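Local structure of bifunctional dTDP-4-dehydrorhamnose 3,5-epimerase/dTDP-4-dehydrorhamnose reductase (4QQR) at residues A[16-21]-A[50-55]; A[183-188]-A[242-247]; A[200-205]-A[287-292]; A[89-94]-A[149-154]. The protein epimerises dTDP-4-dehydro-6-deoxy-glucose at C3' and C5' and reduces the product with NADPH, giving dTDP-beta-L-rhamnose for cell-wall biosynthesis. One frame throughout, in Å; residues are numbered along the deposited sequence.

Contacts 1 and 4 belong to the nucleotide-binding half of the fold, where the six-stranded parallel Rossmann sheet is flanked by helices. Their centres are about 17 Å apart, and helix 80-103, which carries segment 89-94, also covers the Tyr-18 and Ile-52 side of contact 1. Contacts 2 and 3 draw on later parts of the chain, their centres about 21 Å apart. Along the chain contact 1 closes first and contact 4 next, whereas the segments of contacts 2 and 3 alternate, tying the C-terminal region together. Contacts 1 and 2 are about 39 Å apart between centres, on opposite sides of the chain's centre. Contact 4 also borders the second subunit.

Contact 1 (A[16-21]-A[50-55]); sequences LIYGKT and QSIVAD
Tyr-18 and Asp-55 join the first strand of the Rossmann sheet to helix 49-59, which forms the beta-alpha-beta crossover from strand 38-41 to strand 63-66. The sheet order places strand 14-18 between those two, so the crossover helix passes over it, running roughly antiparallel with the short axes 11.3 Å apart at their closest.

The polar part is one hydrogen bond: Tyr-18 OH donates to Asp-55 OD2 at 2.7 Å. It reaches the oxygen on its anti side, 29° out of the carboxylate plane, while the ring and carboxylate planes are almost parallel, 6° apart. The same OD2 accepts a second hydrogen bond from the backbone N of Gly-44, so this buried oxygen is gripped from both the strand and the loop before the helix. A phenylalanine in place of Tyr-18 would probably leave Asp-55 OD2 with Gly-44 N alone and its buried charge less well compensated.

The apolar part surrounds this bond. Ile-52 brings CD1 to 4.1 Å from Tyr-18 CE2, obliquely to the ring, and its CG2 branch to 3.7 Å from Tyr-18 OH. Leu-97 of helix 80-103 and Leu-46 touch both residues, adding hydrocarbon around the ring. The Tyr-18 side chain is about 9 Å from those of Gly-69 and Tyr-111, probable NADPH-site residues.

Two residues earlier, Leu-16 crosses Asp-55 at about a right angle. With its CG anti to the backbone N (chi1 -180°), the leucine reaches the helix through CD2, which lies 4.1 Å from Asp-55 CB.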
# COMPACT_ATOMS: atom_id res chain seq x y z
N LEU A 16 8.19 -23.33 5.68
CA LEU A 16 8.89 -22.17 6.19
C LEU A 16 7.84 -21.28 6.85
O LEU A 16 6.83 -20.94 6.24
CB LEU A 16 9.63 -21.43 5.06
CG LEU A 16 10.42 -20.17 5.46
CD1 LEU A 16 11.50 -20.49 6.50
CD2 LEU A 16 11.05 -19.49 4.23
N ILE A 17 8.06 -20.94 8.12
CA ILE A 17 7.09 -20.15 8.86
C ILE A 17 7.72 -18.85 9.35
O ILE A 17 8.85 -18.84 9.85
CB ILE A 17 6.52 -20.94 10.05
CG1 ILE A 17 5.85 -22.23 9.54
CG2 ILE A 17 5.55 -20.09 10.84
CD1 ILE A 17 5.46 -23.22 10.64
N TYR A 18 7.01 -17.74 9.18
CA TYR A 18 7.48 -16.46 9.70
C TYR A 18 6.65 -16.00 10.89
O TYR A 18 5.42 -16.06 10.85
CB TYR A 18 7.57 -15.40 8.59
CG TYR A 18 8.78 -15.62 7.71
CD1 TYR A 18 8.69 -16.40 6.56
CD2 TYR A 18 10.03 -15.11 8.06
CE1 TYR A 18 9.80 -16.64 5.77
CE2 TYR A 18 11.15 -15.35 7.28
CZ TYR A 18 11.03 -16.11 6.13
OH TYR A 18 12.13 -16.34 5.35
N GLY A 19 7.33 -15.58 11.95
CA GLY A 19 6.68 -15.15 13.18
C GLY A 19 6.65 -16.15 14.33
O GLY A 19 5.58 -16.42 14.87
N LYS A 20 7.81 -16.69 14.73
CA LYS A 20 7.82 -17.57 15.91
C LYS A 20 7.47 -16.79 17.18
O LYS A 20 6.84 -17.32 18.10
CB LYS A 20 9.16 -18.32 16.08
CG LYS A 20 10.37 -17.50 16.54
CD LYS A 20 11.59 -18.40 16.82
CE LYS A 20 11.23 -19.52 17.80
NZ LYS A 20 12.37 -20.43 18.17
N THR A 21 7.88 -15.53 17.19
CA THR A 21 7.55 -14.59 18.25
C THR A 21 6.06 -14.57 18.60
O THR A 21 5.70 -14.49 19.77
CB THR A 21 8.00 -13.16 17.82
OG1 THR A 21 9.42 -13.04 17.97
CG2 THR A 21 7.28 -12.08 18.64
N GLN A 50 17.28 -10.31 0.41
CA GLN A 50 18.39 -11.25 0.47
C GLN A 50 18.31 -12.10 1.74
O GLN A 50 18.60 -13.29 1.70
CB GLN A 50 19.74 -10.52 0.33
CG GLN A 50 20.83 -11.30 -0.43
CD GLN A 50 20.44 -11.70 -1.87
OE1 GLN A 50 19.70 -10.98 -2.56
NE2 GLN A 50 20.95 -12.85 -2.32
N SER A 51 17.84 -11.50 2.83
CA SER A 51 17.60 -12.25 4.08
C SER A 51 16.56 -13.37 3.90
O SER A 51 16.74 -14.49 4.39
CB SER A 51 17.15 -11.31 5.20
OG SER A 51 17.99 -10.16 5.28
N ILE A 52 15.47 -13.05 3.19
CA ILE A 52 14.42 -14.00 2.86
C ILE A 52 14.86 -14.97 1.77
O ILE A 52 14.61 -16.19 1.87
CB ILE A 52 13.14 -13.28 2.39
CG1 ILE A 52 12.83 -12.09 3.30
CG2 ILE A 52 11.97 -14.24 2.33
CD1 ILE A 52 12.62 -12.48 4.72
N VAL A 53 15.51 -14.44 0.72
CA VAL A 53 16.05 -15.28 -0.35
C VAL A 53 16.96 -16.37 0.21
O VAL A 53 16.96 -17.51 -0.27
CB VAL A 53 16.81 -14.45 -1.44
CG1 VAL A 53 17.28 -15.35 -2.58
CG2 VAL A 53 15.93 -13.35 -2.01
N ALA A 54 17.71 -16.03 1.26
CA ALA A 54 18.61 -16.97 1.91
C ALA A 54 17.86 -18.11 2.61
O ALA A 54 18.20 -19.30 2.44
CB ALA A 54 19.50 -16.23 2.90
N ASP A 55 16.85 -17.74 3.38
CA ASP A 55 15.96 -18.70 4.01
C ASP A 55 15.38 -19.71 3.02
O ASP A 55 15.36 -20.90 3.30
CB ASP A 55 14.81 -17.98 4.72
CG ASP A 55 15.26 -17.15 5.90
OD1 ASP A 55 16.48 -16.92 6.03
OD2 ASP A 55 14.39 -16.73 6.70

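Contact 2 (A[183-188]-A[242-247]); sequences KIARYE and PSFTWK
Phe-244 lays the edge of its ring against Ala-185, joining the loop after helix 229-239 to helix 180-186. Its CB is directed at the opposite segment, and with CG anti to the backbone N (chi1 -179°) the ring is sent from CB toward Ala-185. CG and the two delta carbons form the root of the ring; CD2 is still 4.5 Å from the carbonyl oxygen of Ala-185. The outer rim makes the contact. CE2 lies 3.3 Å from Ala-185 O, which sits close to the ring plane, so the weakly positive ring edge faces the partly negative oxygen. At the tip, CZ is 3.5 Å from that same Ala-185 O, 4.0 Å from Ala-185 CA and 4.4 Å from the Ala-185 CB methyl. Tyr-236 of helix 229-239 meets the Phe-244 ring edge-to-face, and Leu-233 of that helix touches it too.

The touching parts, residues 185-188 and 244-247, run about 44° apart and draw closer toward Glu-188 and Trp-246, where no hydrogen bond joins them. Glu-188 O stands 4.1 Å from Trp-246 CA and 3.6 Å from Lys-247 N. The indole of Trp-246 turns aside to helix 229-239, where its NE1 is hydrogen-bonded to Asn-230 OD1. Lys-247 folds back through bends at its third and fourth torsions toward the backbone carbonyl of Glu-188, NZ 4.1 Å from its O, too far for a bond.

The approach leads directly into the short two-stranded parallel sheet of 189-190 and 247-248, an accessory sheet consistent with the C-terminal lobe of the extended short-chain dehydrogenase/reductase fold.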
# COMPACT_ATOMS: atom_id res chain seq x y z
N LYS A 183 -9.59 -11.47 27.18
CA LYS A 183 -9.71 -10.02 27.15
C LYS A 183 -11.05 -9.64 27.75
O LYS A 183 -11.12 -9.02 28.82
CB LYS A 183 -9.66 -9.48 25.72
CG LYS A 183 -8.29 -9.45 25.06
CD LYS A 183 -8.37 -8.82 23.69
CE LYS A 183 -7.01 -8.68 23.05
NZ LYS A 183 -7.10 -7.89 21.79
N ILE A 184 -12.11 -10.03 27.05
CA ILE A 184 -13.48 -9.73 27.42
C ILE A 184 -13.87 -10.23 28.82
O ILE A 184 -14.59 -9.55 29.54
CB ILE A 184 -14.43 -10.31 26.37
CG1 ILE A 184 -14.09 -9.70 25.03
CG2 ILE A 184 -15.87 -10.03 26.71
CD1 ILE A 184 -13.99 -8.20 25.08
N ALA A 185 -13.38 -11.40 29.20
CA ALA A 185 -13.62 -11.91 30.55
C ALA A 185 -12.90 -11.10 31.63
O ALA A 185 -13.27 -11.15 32.81
CB ALA A 185 -13.22 -13.39 30.65
N ARG A 186 -11.87 -10.36 31.23
CA ARG A 186 -11.07 -9.60 32.18
C ARG A 186 -11.51 -8.15 32.23
O ARG A 186 -11.01 -7.37 33.04
CB ARG A 186 -9.57 -9.69 31.85
CG ARG A 186 -8.77 -10.50 32.86
CD ARG A 186 -8.13 -11.74 32.23
NE ARG A 186 -6.78 -11.48 31.72
CZ ARG A 186 -5.78 -12.36 31.78
NH1 ARG A 186 -5.98 -13.55 32.35
NH2 ARG A 186 -4.58 -12.06 31.29
N TYR A 187 -12.46 -7.79 31.38
CA TYR A 187 -12.92 -6.42 31.34
C TYR A 187 -14.08 -6.17 32.29
O TYR A 187 -14.68 -7.12 32.81
CB TYR A 187 -13.24 -6.01 29.90
CG TYR A 187 -12.00 -6.10 29.03
CD1 TYR A 187 -10.73 -5.98 29.60
CD2 TYR A 187 -12.09 -6.32 27.66
CE1 TYR A 187 -9.59 -6.08 28.83
CE2 TYR A 187 -10.94 -6.42 26.87
CZ TYR A 187 -9.70 -6.29 27.47
OH TYR A 187 -8.55 -6.38 26.72
N GLU A 188 -14.36 -4.90 32.55
CA GLU A 188 -15.37 -4.50 33.53
C GLU A 188 -16.77 -4.54 32.90
O GLU A 188 -17.62 -5.36 33.27
CB GLU A 188 -15.05 -3.10 34.06
CG GLU A 188 -14.08 -2.28 33.16
CD GLU A 188 -14.78 -1.24 32.28
OE1 GLU A 188 -15.36 -0.28 32.83
OE2 GLU A 188 -14.75 -1.38 31.03
N PRO A 242 -18.80 -20.09 37.52
CA PRO A 242 -20.22 -19.82 37.77
C PRO A 242 -20.44 -18.54 38.57
O PRO A 242 -21.53 -17.94 38.51
CB PRO A 242 -20.68 -21.06 38.55
CG PRO A 242 -19.73 -22.14 38.13
CD PRO A 242 -18.41 -21.44 37.99
N SER A 243 -19.40 -18.13 39.28
CA SER A 243 -19.44 -16.94 40.12
C SER A 243 -19.08 -15.68 39.34
O SER A 243 -18.92 -14.62 39.94
CB SER A 243 -18.47 -17.11 41.28
OG SER A 243 -18.49 -18.46 41.72
N PHE A 244 -18.99 -15.80 38.01
CA PHE A 244 -18.56 -14.69 37.15
C PHE A 244 -19.62 -13.62 36.85
O PHE A 244 -20.80 -13.94 36.61
CB PHE A 244 -18.00 -15.22 35.82
CG PHE A 244 -17.51 -14.14 34.89
CD1 PHE A 244 -18.23 -13.81 33.75
CD2 PHE A 244 -16.32 -13.45 35.16
CE1 PHE A 244 -17.78 -12.82 32.89
CE2 PHE A 244 -15.87 -12.46 34.31
CZ PHE A 244 -16.60 -12.14 33.17
N THR A 245 -19.19 -12.37 36.82
CA THR A 245 -20.09 -11.22 36.70
C THR A 245 -19.62 -10.25 35.63
O THR A 245 -18.43 -10.18 35.35
CB THR A 245 -20.18 -10.44 38.04
OG1 THR A 245 -21.00 -9.28 37.87
CG2 THR A 245 -18.78 -10.00 38.50
N TRP A 246 -20.55 -9.49 35.05
CA TRP A 246 -20.21 -8.46 34.08
C TRP A 246 -21.38 -7.49 33.85
O TRP A 246 -22.54 -7.88 33.96
CB TRP A 246 -19.73 -9.07 32.75
CG TRP A 246 -20.81 -9.66 31.87
CD1 TRP A 246 -21.48 -9.02 30.87
CD2 TRP A 246 -21.34 -10.99 31.91
NE1 TRP A 246 -22.40 -9.86 30.29
CE2 TRP A 246 -22.33 -11.08 30.91
CE3 TRP A 246 -21.08 -12.11 32.70
CZ2 TRP A 246 -23.05 -12.25 30.68
CZ3 TRP A 246 -21.80 -13.27 32.47
CH2 TRP A 246 -22.77 -13.33 31.47
N LYS A 247 -21.06 -6.23 33.54
CA LYS A 247 -22.08 -5.25 33.16
C LYS A 247 -21.88 -4.79 31.72
O LYS A 247 -20.85 -5.08 31.12
CB LYS A 247 -22.09 -4.05 34.12
CG LYS A 247 -22.54 -4.38 35.55
CD LYS A 247 -22.17 -3.29 36.54
CE LYS A 247 -20.66 -3.05 36.55
NZ LYS A 247 -19.88 -4.32 36.56

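Contact 3 (A[200-205]-A[287-292]); sequences LDELLP and IKFVFE
Glu-202 sets its CB over one face of the Phe-289 ring, its chain at about a right angle to the phenylalanine side chain, and so links helix 200-212 to helix 282-291. This CB sits 3.7 Å from the ring centroid and only 17° off the ring normal, a CH-pi contact. With CG anti to the backbone N (chi1 178°) and the rest extended, the glutamate then runs out past the CE2/CZ rim: CG is 3.8 Å from Phe-289 CZ, and CD is 3.7 Å from Phe-289 CE2. The carboxylate lies beyond the rim near CE2, its plane turned only 21° from that of the ring.

Asp-201 approaches the ring obliquely, its CB 4.2 Å from Phe-289 CD1. On the face opposite Glu-202 lies Lys-288 CG, from the ring's own helix, so the phenyl group is sandwiched between aliphatic carbons. Were the ring cut back to an alanine methyl, Glu-202 CB would probably lose its CH-pi partner and a gap would open between the two helices.

The polar partners lie beyond the ring. Glu-202 OE1 is hydrogen-bonded to Ser-285 OG, on the same helix as Phe-289, and weakly to Asn-223 ND2; OE2 is bonded to Met-280 N, while Asp-201 OD2 takes Ser-172 N. The contact therefore divides the acidic side chains by chemistry: their methylenes pack on the aromatic ring, and their oxygens turn to polar side chains and backbone N-H groups.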
# COMPACT_ATOMS: atom_id res chain seq x y z
N LEU A 200 -9.00 -20.52 16.61
CA LEU A 200 -7.68 -20.96 16.15
C LEU A 200 -7.44 -22.47 16.25
O LEU A 200 -6.80 -23.06 15.39
CB LEU A 200 -6.56 -20.23 16.89
CG LEU A 200 -6.50 -18.71 16.72
CD1 LEU A 200 -5.37 -18.14 17.57
CD2 LEU A 200 -6.35 -18.33 15.24
N ASP A 201 -7.96 -23.09 17.31
CA ASP A 201 -7.78 -24.52 17.53
C ASP A 201 -8.38 -25.36 16.41
O ASP A 201 -7.81 -26.39 16.05
CB ASP A 201 -8.40 -24.93 18.87
CG ASP A 201 -7.64 -24.39 20.05
OD1 ASP A 201 -6.99 -25.20 20.75
OD2 ASP A 201 -7.67 -23.16 20.28
N GLU A 202 -9.53 -24.93 15.89
CA GLU A 202 -10.13 -25.60 14.73
C GLU A 202 -9.56 -25.10 13.39
O GLU A 202 -9.25 -25.89 12.51
CB GLU A 202 -11.64 -25.43 14.73
CG GLU A 202 -12.31 -26.07 13.53
CD GLU A 202 -13.81 -25.82 13.50
OE1 GLU A 202 -14.27 -24.93 14.24
OE2 GLU A 202 -14.53 -26.52 12.74
N LEU A 203 -9.41 -23.78 13.27
CA LEU A 203 -9.11 -23.14 11.99
C LEU A 203 -7.63 -23.22 11.58
O LEU A 203 -7.31 -23.36 10.39
CB LEU A 203 -9.58 -21.69 11.99
CG LEU A 203 -10.91 -21.38 11.29
CD1 LEU A 203 -10.96 -22.08 9.94
CD2 LEU A 203 -12.07 -21.80 12.15
N LEU A 204 -6.73 -23.15 12.56
CA LEU A 204 -5.30 -23.28 12.25
C LEU A 204 -4.92 -24.62 11.61
O LEU A 204 -4.15 -24.64 10.65
CB LEU A 204 -4.42 -22.97 13.46
CG LEU A 204 -4.28 -21.47 13.72
CD1 LEU A 204 -3.16 -21.16 14.71
CD2 LEU A 204 -4.06 -20.74 12.41
N PRO A 205 -5.46 -25.73 12.11
CA PRO A 205 -5.22 -26.97 11.36
C PRO A 205 -5.67 -26.90 9.89
O PRO A 205 -4.92 -27.31 9.01
CB PRO A 205 -6.02 -28.01 12.15
CG PRO A 205 -5.94 -27.49 13.54
CD PRO A 205 -6.04 -26.01 13.44
N ILE A 287 -17.96 -24.41 22.02
CA ILE A 287 -18.25 -25.48 22.98
C ILE A 287 -17.23 -26.61 22.91
O ILE A 287 -16.66 -27.01 23.93
CB ILE A 287 -19.68 -26.09 22.80
CG1 ILE A 287 -20.76 -25.10 23.24
CG2 ILE A 287 -19.80 -27.39 23.57
CD1 ILE A 287 -20.44 -24.39 24.55
N LYS A 288 -17.01 -27.11 21.70
CA LYS A 288 -16.22 -28.31 21.49
C LYS A 288 -14.72 -28.09 21.66
O LYS A 288 -14.01 -28.96 22.18
CB LYS A 288 -16.52 -28.89 20.11
CG LYS A 288 -15.48 -29.89 19.64
CD LYS A 288 -15.75 -30.37 18.23
CE LYS A 288 -14.84 -31.55 17.89
NZ LYS A 288 -14.95 -32.62 18.94
N PHE A 289 -14.22 -26.93 21.23
CA PHE A 289 -12.78 -26.71 21.21
C PHE A 289 -12.28 -25.90 22.37
O PHE A 289 -11.11 -26.00 22.75
CB PHE A 289 -12.35 -26.02 19.91
CG PHE A 289 -12.46 -26.89 18.70
CD1 PHE A 289 -11.44 -27.77 18.37
CD2 PHE A 289 -13.59 -26.82 17.89
CE1 PHE A 289 -11.54 -28.57 17.25
CE2 PHE A 289 -13.70 -27.61 16.77
CZ PHE A 289 -12.68 -28.49 16.44
N VAL A 290 -13.16 -25.07 22.92
CA VAL A 290 -12.71 -24.10 23.92
C VAL A 290 -13.24 -24.40 25.32
O VAL A 290 -12.46 -24.62 26.24
CB VAL A 290 -13.02 -22.65 23.50
CG1 VAL A 290 -12.55 -21.68 24.56
CG2 VAL A 290 -12.35 -22.35 22.16
N PHE A 291 -14.56 -24.45 25.46
CA PHE A 291 -15.19 -24.54 26.78
C PHE A 291 -15.27 -25.95 27.41
O PHE A 291 -14.94 -26.11 28.59
CB PHE A 291 -16.57 -23.88 26.75
CG PHE A 291 -16.51 -22.39 26.53
CD1 PHE A 291 -15.95 -21.56 27.48
CD2 PHE A 291 -17.03 -21.82 25.37
CE1 PHE A 291 -15.91 -20.18 27.29
CE2 PHE A 291 -16.98 -20.44 25.17
CZ PHE A 291 -16.42 -19.63 26.13
N GLU A 292 -15.70 -26.96 26.65
CA GLU A 292 -15.77 -28.33 27.18
C GLU A 292 -14.43 -28.93 27.66
O GLU A 292 -14.39 -29.59 28.70
CB GLU A 292 -16.47 -29.29 26.21
CG GLU A 292 -17.97 -29.28 26.33
CD GLU A 292 -18.63 -30.22 25.33
OE1 GLU A 292 -17.89 -30.84 24.55
OE2 GLU A 292 -19.89 -30.32 25.33

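Contact 4 (A[89-94]-A[149-154]); sequences TNVAGT and AMVEEL
Val-91 and Val-151 pack together where two neighbouring helices of the Rossmann domain, 80-103 and 143-155, run side by side with their short axes 9.8 Å apart and 23° from parallel. Val-151 carries most of the contact. Its CG2, anti to its own carbonyl carbon, lies 3.6 Å from Val-91 CG2 and 4.0 Å from Val-91 CB, the two side chains meeting obliquely. The same methyl also rests against the backbone of the facing helix, 3.2 Å from Asn-90 O. The other branch of Val-151, CG1, anti to the backbone N (chi1 173°), also reaches Asn-90 O, at 3.8 Å, and one turn further on comes within 4.4 Å of Thr-94 CG2. All of these residues are buried, and no hydrogen bond crosses between the segments.

Segment 89-94 includes a wider pi-type turn at 89-93, so Thr-94 N reaches back five residues to Thr-89 O in a weak bond. Asn-90 also touches Tyr-144 and Lys-148, whose spacing matches the YxxxK motif of the short-chain dehydrogenase/reductase family.

The outer sides of both helices meet the second subunit: Val-91 packs on Leu-95 of the second subunit, and Met-150 and Leu-154 on Leu-154 and Met-150 of the second subunit. Two helices from each subunit thus come together, consistent with the four-helix bundle by which extended short-chain dehydrogenases/reductases commonly dimerise.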
# COMPACT_ATOMS: atom_id res chain seq x y z
N THR A 89 7.12 -3.75 7.93
CA THR A 89 6.90 -5.18 8.06
C THR A 89 5.62 -5.69 7.40
O THR A 89 5.64 -6.74 6.76
CB THR A 89 7.05 -5.69 9.53
OG1 THR A 89 6.35 -6.93 9.68
CG2 THR A 89 6.47 -4.72 10.49
N ASN A 90 4.51 -4.97 7.54
CA ASN A 90 3.22 -5.49 7.05
C ASN A 90 2.92 -5.09 5.61
O ASN A 90 2.11 -5.72 4.95
CB ASN A 90 2.06 -5.02 7.94
CG ASN A 90 2.07 -5.67 9.31
OD1 ASN A 90 3.11 -6.11 9.81
ND2 ASN A 90 0.89 -5.74 9.93
N VAL A 91 3.56 -4.02 5.16
CA VAL A 91 3.49 -3.63 3.78
C VAL A 91 4.74 -4.12 3.03
O VAL A 91 4.68 -5.13 2.33
CB VAL A 91 3.27 -2.11 3.60
CG1 VAL A 91 3.14 -1.76 2.15
CG2 VAL A 91 2.01 -1.67 4.32
N ALA A 92 5.87 -3.43 3.20
CA ALA A 92 7.03 -3.71 2.34
C ALA A 92 7.57 -5.12 2.53
O ALA A 92 7.97 -5.76 1.57
CB ALA A 92 8.17 -2.66 2.51
N GLY A 93 7.56 -5.59 3.77
CA GLY A 93 8.04 -6.92 4.05
C GLY A 93 7.13 -8.03 3.54
O GLY A 93 7.61 -9.01 2.97
N THR A 94 5.83 -7.89 3.76
CA THR A 94 4.85 -8.85 3.24
C THR A 94 4.85 -8.87 1.70
O THR A 94 4.76 -9.94 1.07
CB THR A 94 3.43 -8.51 3.71
OG1 THR A 94 3.46 -8.13 5.08
CG2 THR A 94 2.52 -9.69 3.54
N ALA A 149 -6.07 -3.20 4.48
CA ALA A 149 -6.82 -3.22 3.23
C ALA A 149 -5.92 -3.04 1.99
O ALA A 149 -6.03 -3.83 1.05
CB ALA A 149 -7.94 -2.19 3.24
N MET A 150 -5.06 -2.02 2.00
CA MET A 150 -4.07 -1.78 0.94
C MET A 150 -3.26 -3.02 0.57
O MET A 150 -3.23 -3.43 -0.60
CB MET A 150 -3.09 -0.66 1.31
CG MET A 150 -3.73 0.70 1.55
SD MET A 150 -2.52 2.02 1.77
CE MET A 150 -3.55 3.48 1.57
N VAL A 151 -2.61 -3.62 1.57
CA VAL A 151 -1.82 -4.84 1.36
C VAL A 151 -2.70 -5.94 0.81
O VAL A 151 -2.32 -6.60 -0.17
CB VAL A 151 -1.11 -5.35 2.64
CG1 VAL A 151 -0.47 -6.70 2.39
CG2 VAL A 151 -0.07 -4.34 3.08
N GLU A 152 -3.87 -6.14 1.40
CA GLU A 152 -4.76 -7.19 0.91
C GLU A 152 -5.13 -6.97 -0.55
O GLU A 152 -5.11 -7.91 -1.33
CB GLU A 152 -6.04 -7.31 1.74
CG GLU A 152 -6.91 -8.44 1.20
CD GLU A 152 -8.23 -8.60 1.92
OE1 GLU A 152 -8.31 -9.46 2.84
OE2 GLU A 152 -9.21 -7.89 1.55
N GLU A 153 -5.45 -5.74 -0.92
CA GLU A 153 -5.78 -5.45 -2.30
C GLU A 153 -4.59 -5.75 -3.22
O GLU A 153 -4.74 -6.36 -4.28
CB GLU A 153 -6.25 -4.00 -2.47
CG GLU A 153 -6.52 -3.60 -3.92
CD GLU A 153 -7.97 -3.80 -4.35
OE1 GLU A 153 -8.78 -4.36 -3.56
OE2 GLU A 153 -8.31 -3.38 -5.49
N LEU A 154 -3.40 -5.32 -2.80
CA LEU A 154 -2.18 -5.59 -3.56
C LEU A 154 -1.89 -7.08 -3.71
O LEU A 154 -1.52 -7.55 -4.79
CB LEU A 154 -0.98 -4.88 -2.92
CG LEU A 154 -1.09 -3.37 -3.00
CD1 LEU A 154 -0.07 -2.70 -2.10
CD2 LEU A 154 -0.96 -2.92 -4.45